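Local coordinates for protein K7 (Vaccinia virus WR, PDB 3JRV) that binds the host DEAD-box RNA helicase DDX3, as well as TRAF6 and IRAK2, and so blocks IRF3 and NF-kappa-B activation in innate immunity, at residues D24-L29 / L142-K147; K45-C50 / E56-D61; V63-R66 / K72-E75; T90-Q95 / T129-D134. All coordinates share one frame; numbering follows the deposited sequence.

Interaction 1: residues D24-L29 / L142-K147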
loop_
_atom_site.group_PDB
_atom_site.type_symbol
_atom_site.label_atom_id
_atom_site.label_comp_id
_atom_site.label_asym_id
_atom_site.label_seq_id
_atom_site.Cartn_x
_atom_site.Cartn_y
_atom_site.Cartn_z
ATOM N N ASP A 24 -14.942 7.699 -0.106
ATOM C CA ASP A 24 -14.740 7.675 -1.545
ATOM C C ASP A 24 -13.297 8.024 -1.916
ATOM O O ASP A 24 -12.946 8.000 -3.098
ATOM C CB ASP A 24 -15.722 8.604 -2.276
ATOM C CG ASP A 24 -17.154 8.025 -2.336
ATOM O OD1 ASP A 24 -17.391 6.799 -2.094
ATOM O OD2 ASP A 24 -18.069 8.853 -2.572
ATOM N N SER A 25 -12.477 8.339 -0.918
ATOM C CA SER A 25 -11.055 8.623 -1.145
ATOM C C SER A 25 -10.143 7.463 -0.768
ATOM O O SER A 25 -8.946 7.533 -0.979
ATOM C CB SER A 25 -10.628 9.884 -0.384
ATOM O OG SER A 25 -11.236 11.010 -0.988
ATOM N N ILE A 26 -10.717 6.404 -0.204
ATOM C CA ILE A 26 -9.915 5.344 0.379
ATOM C C ILE A 26 -9.112 4.575 -0.675
ATOM O O ILE A 26 -7.916 4.323 -0.468
ATOM C CB ILE A 26 -10.782 4.383 1.248
ATOM C CG1 ILE A 26 -11.149 5.059 2.564
ATOM C CG2 ILE A 26 -10.045 3.061 1.529
ATOM C CD1 ILE A 26 -10.010 5.166 3.607
ATOM N N ILE A 27 -9.749 4.222 -1.783
ATOM C CA ILE A 27 -9.020 3.515 -2.864
ATOM C C ILE A 27 -7.881 4.382 -3.407
ATOM O O ILE A 27 -6.753 3.892 -3.615
ATOM C CB ILE A 27 -9.970 3.032 -3.978
ATOM C CG1 ILE A 27 -10.840 1.917 -3.403
ATOM C CG2 ILE A 27 -9.180 2.500 -5.211
ATOM C CD1 ILE A 27 -11.881 1.345 -4.382
ATOM N N ASP A 28 -8.174 5.658 -3.647
ATOM C CA ASP A 28 -7.134 6.561 -4.156
ATOM C C ASP A 28 -5.976 6.634 -3.170
ATOM O O ASP A 28 -4.793 6.660 -3.579
ATOM C CB ASP A 28 -7.686 7.975 -4.379
ATOM C CG ASP A 28 -8.666 8.057 -5.530
ATOM O OD1 ASP A 28 -8.580 7.276 -6.513
ATOM O OD2 ASP A 28 -9.606 8.870 -5.412
ATOM N N LEU A 29 -6.288 6.705 -1.874
ATOM C CA LEU A 29 -5.257 6.822 -0.858
ATOM C C LEU A 29 -4.358 5.559 -0.878
ATOM O O LEU A 29 -3.128 5.639 -0.831
ATOM C CB LEU A 29 -5.948 6.901 0.526
ATOM C CG LEU A 29 -4.997 6.711 1.707
ATOM C CD1 LEU A 29 -3.880 7.755 1.804
ATOM C CD2 LEU A 29 -5.783 6.608 3.085
ATOM N N LEU A 142 -12.867 3.325 9.193
ATOM C CA LEU A 142 -13.258 3.411 10.608
ATOM C C LEU A 142 -12.016 3.292 11.497
ATOM O O LEU A 142 -11.892 3.961 12.510
ATOM C CB LEU A 142 -14.279 2.304 10.960
ATOM C CG LEU A 142 -15.597 2.525 10.219
ATOM C CD1 LEU A 142 -16.557 1.374 10.411
ATOM C CD2 LEU A 142 -16.234 3.915 10.498
ATOM N N PHE A 143 -11.103 2.392 11.110
ATOM C CA PHE A 143 -9.882 2.223 11.866
ATOM C C PHE A 143 -9.051 3.517 11.846
ATOM O O PHE A 143 -8.537 3.953 12.878
ATOM C CB PHE A 143 -9.073 1.046 11.312
ATOM C CG PHE A 143 -7.733 0.910 11.948
ATOM C CD1 PHE A 143 -7.560 0.182 13.136
ATOM C CD2 PHE A 143 -6.616 1.484 11.336
ATOM C CE1 PHE A 143 -6.294 0.045 13.736
ATOM C CE2 PHE A 143 -5.328 1.352 11.940
ATOM C CZ PHE A 143 -5.179 0.648 13.141
ATOM N N LEU A 144 -8.869 4.075 10.641
ATOM C CA LEU A 144 -8.058 5.272 10.534
ATOM C C LEU A 144 -8.700 6.444 11.284
ATOM O O LEU A 144 -7.989 7.175 11.971
ATOM C CB LEU A 144 -7.842 5.645 9.068
ATOM C CG LEU A 144 -7.016 4.608 8.293
ATOM C CD1 LEU A 144 -7.052 4.986 6.796
ATOM C CD2 LEU A 144 -5.574 4.607 8.815
ATOM N N GLU A 145 -10.028 6.610 11.191
ATOM C CA GLU A 145 -10.684 7.701 11.939
ATOM C C GLU A 145 -10.482 7.547 13.439
ATOM O O GLU A 145 -10.176 8.492 14.160
ATOM C CB GLU A 145 -12.174 7.781 11.559
ATOM C CG GLU A 145 -12.359 8.279 10.096
ATOM C CD GLU A 145 -13.776 8.215 9.569
ATOM O OE1 GLU A 145 -14.553 7.308 9.954
ATOM O OE2 GLU A 145 -14.072 9.019 8.657
ATOM N N LYS A 146 -10.600 6.316 13.925
ATOM C CA LYS A 146 -10.393 6.099 15.339
ATOM C C LYS A 146 -8.951 6.437 15.794
ATOM O O LYS A 146 -8.747 7.091 16.802
ATOM C CB LYS A 146 -10.818 4.670 15.699
ATOM C CG LYS A 146 -10.171 4.154 16.982
ATOM C CD LYS A 146 -10.317 2.647 17.136
ATOM C CE LYS A 146 -9.586 1.873 16.019
ATOM N NZ LYS A 146 -10.245 0.532 15.785
ATOM N N LYS A 147 -7.964 6.132 14.958
ATOM C CA LYS A 147 -6.576 6.431 15.305
ATOM C C LYS A 147 -6.291 7.920 15.172
ATOM O O LYS A 147 -5.457 8.444 15.903
ATOM C CB LYS A 147 -5.606 5.630 14.409
ATOM C CG LYS A 147 -5.680 4.124 14.684
ATOM C CD LYS A 147 -4.999 3.794 16.012
ATOM C CE LYS A 147 -4.829 2.301 16.208
ATOM N NZ LYS A 147 -6.018 1.774 16.932
#
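Leu144 meets Ile26 and Leu29 through a single methyl, CD1. Apolar contacts alone join the two segments. Leu29 CD2 lies 4.2 Å from Leu144 CD1. Ile26 CD1 lies 4.4 Å from the same Leu144 CD1. All three side chains point toward the opposite segment and are buried. The touch is slight: the nearest CA atoms, those of Ile26 and Leu144, are 10.3 Å apart, and the contact buries just 69 Å². Leu29 CG is anti to the backbone N (chi1 167°), which turns CD2 toward Leu144; CD1 packs on Leu57. Beside the contact, Lys147 CG rests 3.8 Å above the ring plane of Phe143, offset toward the rim.

These residues sit on the first turn of helix 26-42 and near the end of helix 134-148. Protein K7 has a Bcl-2-like fold, an all-helical bundle, and here an early helix packs on the last one. Another helix adds to the apolar cluster: Leu53 of helix 52-58 touches both Leu29 and Leu144. Ile26 packs further along helix 134-148, on Ile137, Leu140 and Ile141.

The hydrogen bonds belong to the helices themselves. Leu29 N donates to Ser25 O at 2.9 Å, and Lys146 N donates to Leu142 O at 3.0 Å.

The bound DDX3 peptide, a separate chain, is met by residues beside the contact. Asp28 OD1 forms a salt bridge with a basic side chain of the peptide, and Ile27 packs on a basic side chain there.

Interaction 2: residues K45-C50 / E56-D61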
loop_
_atom_site.group_PDB
_atom_site.type_symbol
_atom_site.label_atom_id
_atom_site.label_comp_id
_atom_site.label_asym_id
_atom_site.label_seq_id
_atom_site.Cartn_x
_atom_site.Cartn_y
_atom_site.Cartn_z
ATOM N N LYS A 45 13.492 10.532 -1.794
ATOM C CA LYS A 45 12.730 11.574 -1.151
ATOM C C LYS A 45 12.750 11.231 0.340
ATOM O O LYS A 45 13.174 10.127 0.740
ATOM C CB LYS A 45 11.329 11.598 -1.769
ATOM C CG LYS A 45 11.324 12.024 -3.223
ATOM C CD LYS A 45 11.895 13.421 -3.318
ATOM C CE LYS A 45 11.586 14.050 -4.661
ATOM N NZ LYS A 45 12.269 15.364 -4.787
ATOM N N ASP A 46 12.445 12.192 1.192
ATOM C CA ASP A 46 12.585 11.970 2.629
ATOM C C ASP A 46 11.363 11.164 3.102
ATOM O O ASP A 46 10.215 11.658 3.079
ATOM C CB ASP A 46 12.671 13.348 3.305
ATOM C CG ASP A 46 13.038 13.275 4.782
ATOM O OD1 ASP A 46 12.746 12.223 5.409
ATOM O OD2 ASP A 46 13.590 14.284 5.322
ATOM N N ILE A 47 11.612 9.958 3.593
ATOM C CA ILE A 47 10.530 9.069 4.039
ATOM C C ILE A 47 9.838 9.608 5.305
ATOM O O ILE A 47 8.746 9.143 5.675
ATOM C CB ILE A 47 11.079 7.673 4.317
ATOM C CG1 ILE A 47 9.928 6.636 4.391
ATOM C CG2 ILE A 47 12.071 7.692 5.503
ATOM C CD1 ILE A 47 10.302 5.231 3.984
ATOM N N THR A 48 10.484 10.546 5.988
ATOM C CA THR A 48 9.892 11.149 7.193
ATOM C C THR A 48 8.983 12.344 6.880
ATOM O O THR A 48 8.261 12.830 7.744
ATOM C CB THR A 48 10.961 11.653 8.210
ATOM O OG1 THR A 48 11.591 12.852 7.734
ATOM C CG2 THR A 48 11.996 10.602 8.532
ATOM N N SER A 49 9.002 12.821 5.644
ATOM C CA SER A 49 8.249 14.019 5.287
ATOM C C SER A 49 6.862 13.594 4.820
ATOM O O SER A 49 6.534 13.601 3.611
ATOM C CB SER A 49 8.986 14.818 4.210
ATOM O OG SER A 49 10.196 15.374 4.720
ATOM N N CYS A 50 6.067 13.142 5.790
ATOM C CA CYS A 50 4.708 12.715 5.503
ATOM C C CYS A 50 3.878 12.915 6.763
ATOM O O CYS A 50 4.417 13.179 7.848
ATOM C CB CYS A 50 4.660 11.246 5.035
ATOM S SG CYS A 50 5.156 10.064 6.248
ATOM N N GLU A 56 0.230 6.180 9.799
ATOM C CA GLU A 56 -0.649 5.087 10.221
ATOM C C GLU A 56 -0.597 3.917 9.254
ATOM O O GLU A 56 -0.548 2.752 9.689
ATOM C CB GLU A 56 -2.110 5.542 10.336
ATOM C CG GLU A 56 -2.548 6.085 11.674
ATOM C CD GLU A 56 -2.031 5.362 12.920
ATOM O OE1 GLU A 56 -2.259 4.148 13.216
ATOM O OE2 GLU A 56 -1.510 6.123 13.727
ATOM N N LEU A 57 -0.611 4.207 7.948
ATOM C CA LEU A 57 -0.515 3.132 6.937
ATOM C C LEU A 57 0.820 2.414 7.063
ATOM O O LEU A 57 0.859 1.173 6.893
ATOM C CB LEU A 57 -0.710 3.664 5.498
ATOM C CG LEU A 57 -2.100 4.329 5.309
ATOM C CD1 LEU A 57 -2.140 4.897 3.864
ATOM C CD2 LEU A 57 -3.169 3.286 5.482
HETATM N N MSE A 58 1.892 3.151 7.382
HETATM C CA MSE A 58 3.211 2.506 7.475
HETATM C C MSE A 58 3.260 1.480 8.607
HETATM O O MSE A 58 4.055 0.524 8.551
HETATM C CB MSE A 58 4.297 3.581 7.674
HETATM C CG MSE A 58 4.389 4.361 6.399
HETATM SE SE MSE A 58 5.490 5.958 6.565
HETATM C CE MSE A 58 7.042 4.950 6.346
ATOM N N LYS A 59 2.458 1.701 9.659
ATOM C CA LYS A 59 2.365 0.698 10.738
ATOM C C LYS A 59 1.839 -0.671 10.280
ATOM O O LYS A 59 2.039 -1.678 10.981
ATOM C CB LYS A 59 1.494 1.209 11.893
ATOM C CG LYS A 59 2.174 2.381 12.593
ATOM C CD LYS A 59 1.302 2.980 13.686
ATOM C CE LYS A 59 1.757 4.366 14.088
ATOM N NZ LYS A 59 0.882 4.793 15.223
ATOM N N PHE A 60 1.223 -0.719 9.112
ATOM C CA PHE A 60 0.717 -2.003 8.583
ATOM C C PHE A 60 1.908 -2.889 8.156
ATOM O O PHE A 60 1.733 -4.102 8.008
ATOM C CB PHE A 60 -0.234 -1.828 7.408
ATOM C CG PHE A 60 -1.546 -1.151 7.767
ATOM C CD1 PHE A 60 -1.904 -0.925 9.106
ATOM C CD2 PHE A 60 -2.381 -0.735 6.743
ATOM C CE1 PHE A 60 -3.141 -0.318 9.443
ATOM C CE2 PHE A 60 -3.589 -0.086 7.018
ATOM C CZ PHE A 60 -3.983 0.096 8.391
ATOM N N ASP A 61 3.103 -2.312 8.037
ATOM C CA ASP A 61 4.301 -3.149 7.843
ATOM C C ASP A 61 4.413 -4.165 9.012
ATOM O O ASP A 61 4.703 -5.350 8.777
ATOM C CB ASP A 61 5.586 -2.308 7.774
ATOM C CG ASP A 61 5.705 -1.450 6.486
ATOM O OD1 ASP A 61 4.760 -1.355 5.667
ATOM O OD2 ASP A 61 6.819 -0.903 6.294
#
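Ile47 and Cys50 both pack against Met58, a selenomethionine. In this Bcl-2-like helical bundle the contact lays the loop between helices 26-42 and 52-58 against Met58 of helix 52-58. A type I beta turn runs from Asp46 to Ser49. Asp46 opens it and also forms an Asx turn. Its OD1 accepts from Thr48 OG1 at 2.7 Å and from Thr48 N at 2.9 Å. Both donors come from the same face of the carboxylate, which ties the side chain to the turn.

Ile47 follows, with CB pointing toward helix 52-58. Its CG1 is anti to the backbone N (chi1 -164°), and CG1 and CD1 both meet the terminal methyl of Met58. Trp36 of helix 26-42 also touches Ile47. Thr48 points away. Ser49 N closes the turn on Asp46 O at 3.1 Å.

Cys50 is buried and points toward the helix. The Met58 chain runs out extended and then bends at chi3 (81°), so its last two atoms serve different partners. Met58 CE lies 3.9 Å from Ile47 CG1, and Met58 SE lies 4.1 Å from Cys50 SG.

Interaction 3: residues V63-R66 / K72-E75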
loop_
_atom_site.group_PDB
_atom_site.type_symbol
_atom_site.label_atom_id
_atom_site.label_comp_id
_atom_site.label_asym_id
_atom_site.label_seq_id
_atom_site.Cartn_x
_atom_site.Cartn_y
_atom_site.Cartn_z
ATOM N N VAL A 63 2.003 -5.086 10.994
ATOM C CA VAL A 63 0.871 -6.020 10.973
ATOM C C VAL A 63 1.178 -7.181 10.050
ATOM O O VAL A 63 0.904 -8.338 10.378
ATOM C CB VAL A 63 -0.457 -5.362 10.503
ATOM C CG1 VAL A 63 -1.556 -6.444 10.308
ATOM C CG2 VAL A 63 -0.883 -4.229 11.457
ATOM N N ALA A 64 1.796 -6.884 8.906
ATOM C CA ALA A 64 2.166 -7.945 7.963
ATOM C C ALA A 64 3.189 -8.880 8.582
ATOM O O ALA A 64 3.077 -10.114 8.454
ATOM C CB ALA A 64 2.706 -7.345 6.659
ATOM N N ILE A 65 4.171 -8.310 9.282
ATOM C CA ILE A 65 5.158 -9.150 9.977
ATOM C C ILE A 65 4.530 -10.043 11.051
ATOM O O ILE A 65 4.819 -11.264 11.130
ATOM C CB ILE A 65 6.263 -8.287 10.615
ATOM C CG1 ILE A 65 7.115 -7.640 9.533
ATOM C CG2 ILE A 65 7.115 -9.134 11.616
ATOM C CD1 ILE A 65 7.985 -6.483 10.114
ATOM N N ARG A 66 3.652 -9.466 11.869
ATOM C CA ARG A 66 2.921 -10.274 12.858
ATOM C C ARG A 66 2.153 -11.405 12.188
ATOM O O ARG A 66 2.091 -12.518 12.743
ATOM C CB ARG A 66 1.928 -9.423 13.648
ATOM C CG ARG A 66 2.432 -8.666 14.846
ATOM C CD ARG A 66 1.274 -7.874 15.509
ATOM N NE ARG A 66 1.766 -6.607 16.036
ATOM C CZ ARG A 66 1.596 -5.409 15.480
ATOM N NH1 ARG A 66 0.764 -5.230 14.455
ATOM N NH2 ARG A 66 2.183 -4.353 16.035
ATOM N N LYS A 72 8.193 -15.640 5.647
ATOM C CA LYS A 72 7.125 -15.773 4.672
ATOM C C LYS A 72 7.017 -14.460 3.903
ATOM O O LYS A 72 6.764 -14.441 2.687
ATOM C CB LYS A 72 5.806 -16.149 5.370
ATOM C CG LYS A 72 4.597 -16.277 4.423
ATOM C CD LYS A 72 4.729 -17.481 3.495
ATOM C CE LYS A 72 3.481 -17.658 2.644
ATOM N NZ LYS A 72 2.266 -18.051 3.429
ATOM N N ILE A 73 7.184 -13.341 4.611
ATOM C CA ILE A 73 7.233 -12.071 3.890
ATOM C C ILE A 73 8.280 -12.063 2.789
ATOM O O ILE A 73 7.990 -11.686 1.657
ATOM C CB ILE A 73 7.414 -10.864 4.824
ATOM C CG1 ILE A 73 6.105 -10.628 5.563
ATOM C CG2 ILE A 73 7.847 -9.630 4.013
ATOM C CD1 ILE A 73 6.220 -9.623 6.693
ATOM N N ASN A 74 9.512 -12.440 3.145
ATOM C CA ASN A 74 10.619 -12.470 2.194
ATOM C C ASN A 74 10.279 -13.415 1.048
ATOM O O ASN A 74 10.443 -13.059 -0.124
ATOM C CB ASN A 74 11.903 -12.824 2.931
ATOM C CG ASN A 74 12.430 -11.649 3.733
ATOM O OD1 ASN A 74 12.030 -10.508 3.489
ATOM N ND2 ASN A 74 13.277 -11.922 4.735
ATOM N N GLU A 75 9.654 -14.545 1.382
ATOM C CA GLU A 75 9.170 -15.503 0.375
ATOM C C GLU A 75 8.138 -14.880 -0.569
ATOM O O GLU A 75 8.271 -14.981 -1.787
ATOM C CB GLU A 75 8.587 -16.746 1.062
ATOM C CG GLU A 75 8.339 -17.942 0.168
ATOM C CD GLU A 75 7.546 -19.021 0.883
ATOM O OE1 GLU A 75 7.846 -19.279 2.073
ATOM O OE2 GLU A 75 6.580 -19.561 0.284
#
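Ile73 reaches Ile65 and Ala64 with a nearly extended side chain. Its CG1 is anti to the carbonyl carbon (chi1 -73°), and chi2 is 170°. These torsions send CD1 outward, so one methyl carries the contact from this side. In Ile65, CG1 is likewise anti to its carbonyl carbon (chi1 -68°) and stands beside the backbone N, where the incoming methyl can reach it.

Ile73 CD1 settles against the backbone of helix 60-68 as much as against its side chains. It lies 3.5 Å from Ile65 CA and 3.6 Å from Ile65 N. Ile65 CG1 is also 3.6 Å from Ile73 CD1. On the neighbouring residue, Ala64 O is 3.6 Å from Ile73 CD1, and Ala64 CB is 4.2 Å from it. The small alanine side chain points toward Ile73, and the same methyl touches both Ala64 CB and Ile65 CG1. The two isoleucine side chains cross obliquely.

The backbones come close here. The CA atoms of Ile65 and Ile73 are 7.1 Å apart. Helices 60-68 and 70-80 follow one another in the chain with a very short link, and the contact joins them just beyond the turn. In this Bcl-2-like bundle a third helix completes the cluster: Ile104 of helix 95-114 touches both Ala64 and Ile73.

The contact buries 101 Å². The side chains that meet are all apolar; the methyl also brushes backbone atoms, Ala64 O and Ile65 N among them. Ala64 and Ile73 are buried, while Ile65 is partly exposed at the margin. The hold between the two segments therefore comes from van der Waals packing and from keeping Ile73 away from water, with no directional bond.

Interaction 4: residues T90-Q95 / T129-D134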
loop_
_atom_site.group_PDB
_atom_site.type_symbol
_atom_site.label_atom_id
_atom_site.label_comp_id
_atom_site.label_asym_id
_atom_site.label_seq_id
_atom_site.Cartn_x
_atom_site.Cartn_y
_atom_site.Cartn_z
ATOM N N THR A 90 -9.090 -11.380 -3.671
ATOM C CA THR A 90 -10.531 -11.651 -3.542
ATOM C C THR A 90 -10.842 -12.491 -2.312
ATOM O O THR A 90 -12.011 -12.657 -1.976
ATOM C CB THR A 90 -11.156 -12.411 -4.745
ATOM O OG1 THR A 90 -10.585 -13.732 -4.821
ATOM C CG2 THR A 90 -10.956 -11.657 -6.065
ATOM N N LYS A 91 -9.818 -12.975 -1.618
ATOM C CA LYS A 91 -10.016 -13.821 -0.439
ATOM C C LYS A 91 -9.720 -13.101 0.878
ATOM O O LYS A 91 -9.655 -13.722 1.957
ATOM C CB LYS A 91 -9.208 -15.127 -0.565
ATOM C CG LYS A 91 -9.430 -15.809 -1.907
ATOM C CD LYS A 91 -10.796 -16.494 -1.987
ATOM C CE LYS A 91 -11.046 -17.254 -3.308
ATOM N NZ LYS A 91 -9.995 -18.247 -3.665
ATOM N N VAL A 92 -9.567 -11.779 0.796
ATOM C CA VAL A 92 -9.182 -10.986 1.970
ATOM C C VAL A 92 -10.435 -10.334 2.547
ATOM O O VAL A 92 -11.047 -9.456 1.924
ATOM C CB VAL A 92 -8.143 -9.876 1.585
ATOM C CG1 VAL A 92 -7.882 -8.984 2.789
ATOM C CG2 VAL A 92 -6.821 -10.527 1.160
ATOM N N HIS A 93 -10.850 -10.827 3.709
ATOM C CA HIS A 93 -12.160 -10.471 4.250
ATOM C C HIS A 93 -12.213 -10.138 5.738
ATOM O O HIS A 93 -13.281 -10.245 6.355
ATOM C CB HIS A 93 -13.156 -11.589 3.930
ATOM C CG HIS A 93 -13.370 -11.783 2.463
ATOM N ND1 HIS A 93 -13.828 -10.775 1.633
ATOM C CD2 HIS A 93 -13.199 -12.872 1.678
ATOM C CE1 HIS A 93 -13.857 -11.219 0.388
ATOM N NE2 HIS A 93 -13.487 -12.488 0.390
ATOM N N ASP A 94 -11.094 -9.758 6.345
ATOM C CA ASP A 94 -11.132 -9.365 7.744
ATOM C C ASP A 94 -10.055 -8.321 7.983
ATOM O O ASP A 94 -9.131 -8.163 7.139
ATOM C CB ASP A 94 -10.898 -10.577 8.656
ATOM C CG ASP A 94 -9.481 -11.175 8.492
ATOM O OD1 ASP A 94 -9.262 -12.053 7.612
ATOM O OD2 ASP A 94 -8.576 -10.765 9.235
ATOM N N GLN A 95 -10.169 -7.605 9.096
ATOM C CA GLN A 95 -9.298 -6.454 9.323
ATOM C C GLN A 95 -7.808 -6.854 9.321
ATOM O O GLN A 95 -6.976 -6.173 8.716
ATOM C CB GLN A 95 -9.665 -5.747 10.648
ATOM C CG GLN A 95 -8.809 -4.563 10.966
ATOM C CD GLN A 95 -9.358 -3.779 12.111
ATOM O OE1 GLN A 95 -10.549 -3.421 12.111
ATOM N NE2 GLN A 95 -8.517 -3.503 13.092
ATOM N N THR A 129 -9.486 -3.055 -6.773
ATOM C CA THR A 129 -10.945 -3.132 -6.541
ATOM C C THR A 129 -11.353 -4.521 -6.014
ATOM O O THR A 129 -12.403 -4.682 -5.363
ATOM C CB THR A 129 -11.779 -2.757 -7.771
ATOM O OG1 THR A 129 -11.407 -3.566 -8.893
ATOM C CG2 THR A 129 -11.599 -1.321 -8.115
ATOM N N ASP A 130 -10.515 -5.526 -6.238
ATOM C CA ASP A 130 -10.764 -6.851 -5.637
ATOM C C ASP A 130 -10.489 -6.810 -4.123
ATOM O O ASP A 130 -11.190 -7.446 -3.325
ATOM C CB ASP A 130 -9.901 -7.953 -6.284
ATOM C CG ASP A 130 -10.396 -8.399 -7.658
ATOM O OD1 ASP A 130 -11.553 -8.099 -8.032
ATOM O OD2 ASP A 130 -9.592 -9.064 -8.371
ATOM N N LEU A 131 -9.477 -6.047 -3.722
ATOM C CA LEU A 131 -9.071 -5.943 -2.330
ATOM C C LEU A 131 -10.028 -5.029 -1.585
ATOM O O LEU A 131 -10.500 -5.367 -0.464
ATOM C CB LEU A 131 -7.651 -5.364 -2.242
ATOM C CG LEU A 131 -7.063 -5.269 -0.827
ATOM C CD1 LEU A 131 -6.999 -6.637 -0.117
ATOM C CD2 LEU A 131 -5.683 -4.640 -0.842
HETATM N N MSE A 132 -10.322 -3.880 -2.191
HETATM C CA MSE A 132 -11.041 -2.823 -1.478
HETATM C C MSE A 132 -12.530 -2.947 -1.793
HETATM O O MSE A 132 -13.137 -2.063 -2.398
HETATM C CB MSE A 132 -10.501 -1.432 -1.869
HETATM C CG MSE A 132 -9.023 -1.193 -1.434
HETATM SE SE MSE A 132 -8.398 -1.750 0.381
HETATM C CE MSE A 132 -9.635 -0.703 1.434
ATOM N N THR A 133 -13.130 -4.041 -1.329
ATOM C CA THR A 133 -14.599 -4.183 -1.325
ATOM C C THR A 133 -15.186 -3.092 -0.438
ATOM O O THR A 133 -14.485 -2.524 0.414
ATOM C CB THR A 133 -15.011 -5.528 -0.679
ATOM O OG1 THR A 133 -14.465 -5.617 0.649
ATOM C CG2 THR A 133 -14.465 -6.697 -1.475
ATOM N N ASP A 134 -16.506 -2.905 -0.503
ATOM C CA ASP A 134 -17.125 -1.904 0.389
ATOM C C ASP A 134 -16.872 -2.218 1.870
ATOM O O ASP A 134 -16.589 -1.323 2.666
ATOM C CB ASP A 134 -18.627 -1.784 0.089
ATOM C CG ASP A 134 -18.922 -0.940 -1.142
ATOM O OD1 ASP A 134 -18.106 -0.051 -1.457
ATOM O OD2 ASP A 134 -19.968 -1.172 -1.805
#
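The loop 90-95 passes the end of helix 128-131, with Thr90 CA 5.2 Å from Asp130 CA. In this Bcl-2-like bundle the loop leads into helix 95-114, and the helix end leads into helix 134-148. Two N-caps mark these starts: Asp94 OD2 bonds to Ser97 N, and Thr133 OG1 bonds to Asn136 N. Asn136 ND2 also links the two segments, bonding to Val92 O and to Leu131 O.

Thr90 and Asp130 lie side by side and point the same way. The threonine methyl rests on the carboxylate, with Thr90 CG2 3.7 Å from Asp130 CG. The hydroxyl of Thr90 turns to another partner, Asn88 OD1.

Val92 and Leu131 form the buried part. With chi1 -177° and chi2 59°, Leu131 CD1 is the branch that meets Val92. Leu131 CD1 lies 3.8 Å from Val92 CB and 3.8 Å from Val92 CG1. Thr101 of helix 95-114 touches both residues. On the exposed side of the loop, His93 NE2 makes a weak bond to Thr90 O at 2.8 Å, with an angle of 121°.

Interactions 1 and 3 are buried and join helix to helix. Interactions 2 and 4 are partly buried and each lay a loop on a short helix. Interactions 1 to 3 rest on apolar side chains; interaction 4 adds a methyl packed on a carboxylate. Polar groups gather at the loops: an Asx turn in interaction 2, helix caps in interaction 4. From interaction 1, Leu29 CD1 packs 3.9 Å from Leu57 CD1 of interaction 2, and Ile27 CG1 packs 3.7 Å from Met132 CB of interaction 4. Interactions 2 and 3 share helix 60-68. Interactions 2 and 4 lie on opposite sides of the chain's centre. Residues of interactions 1 and 4 reach the bound peptide.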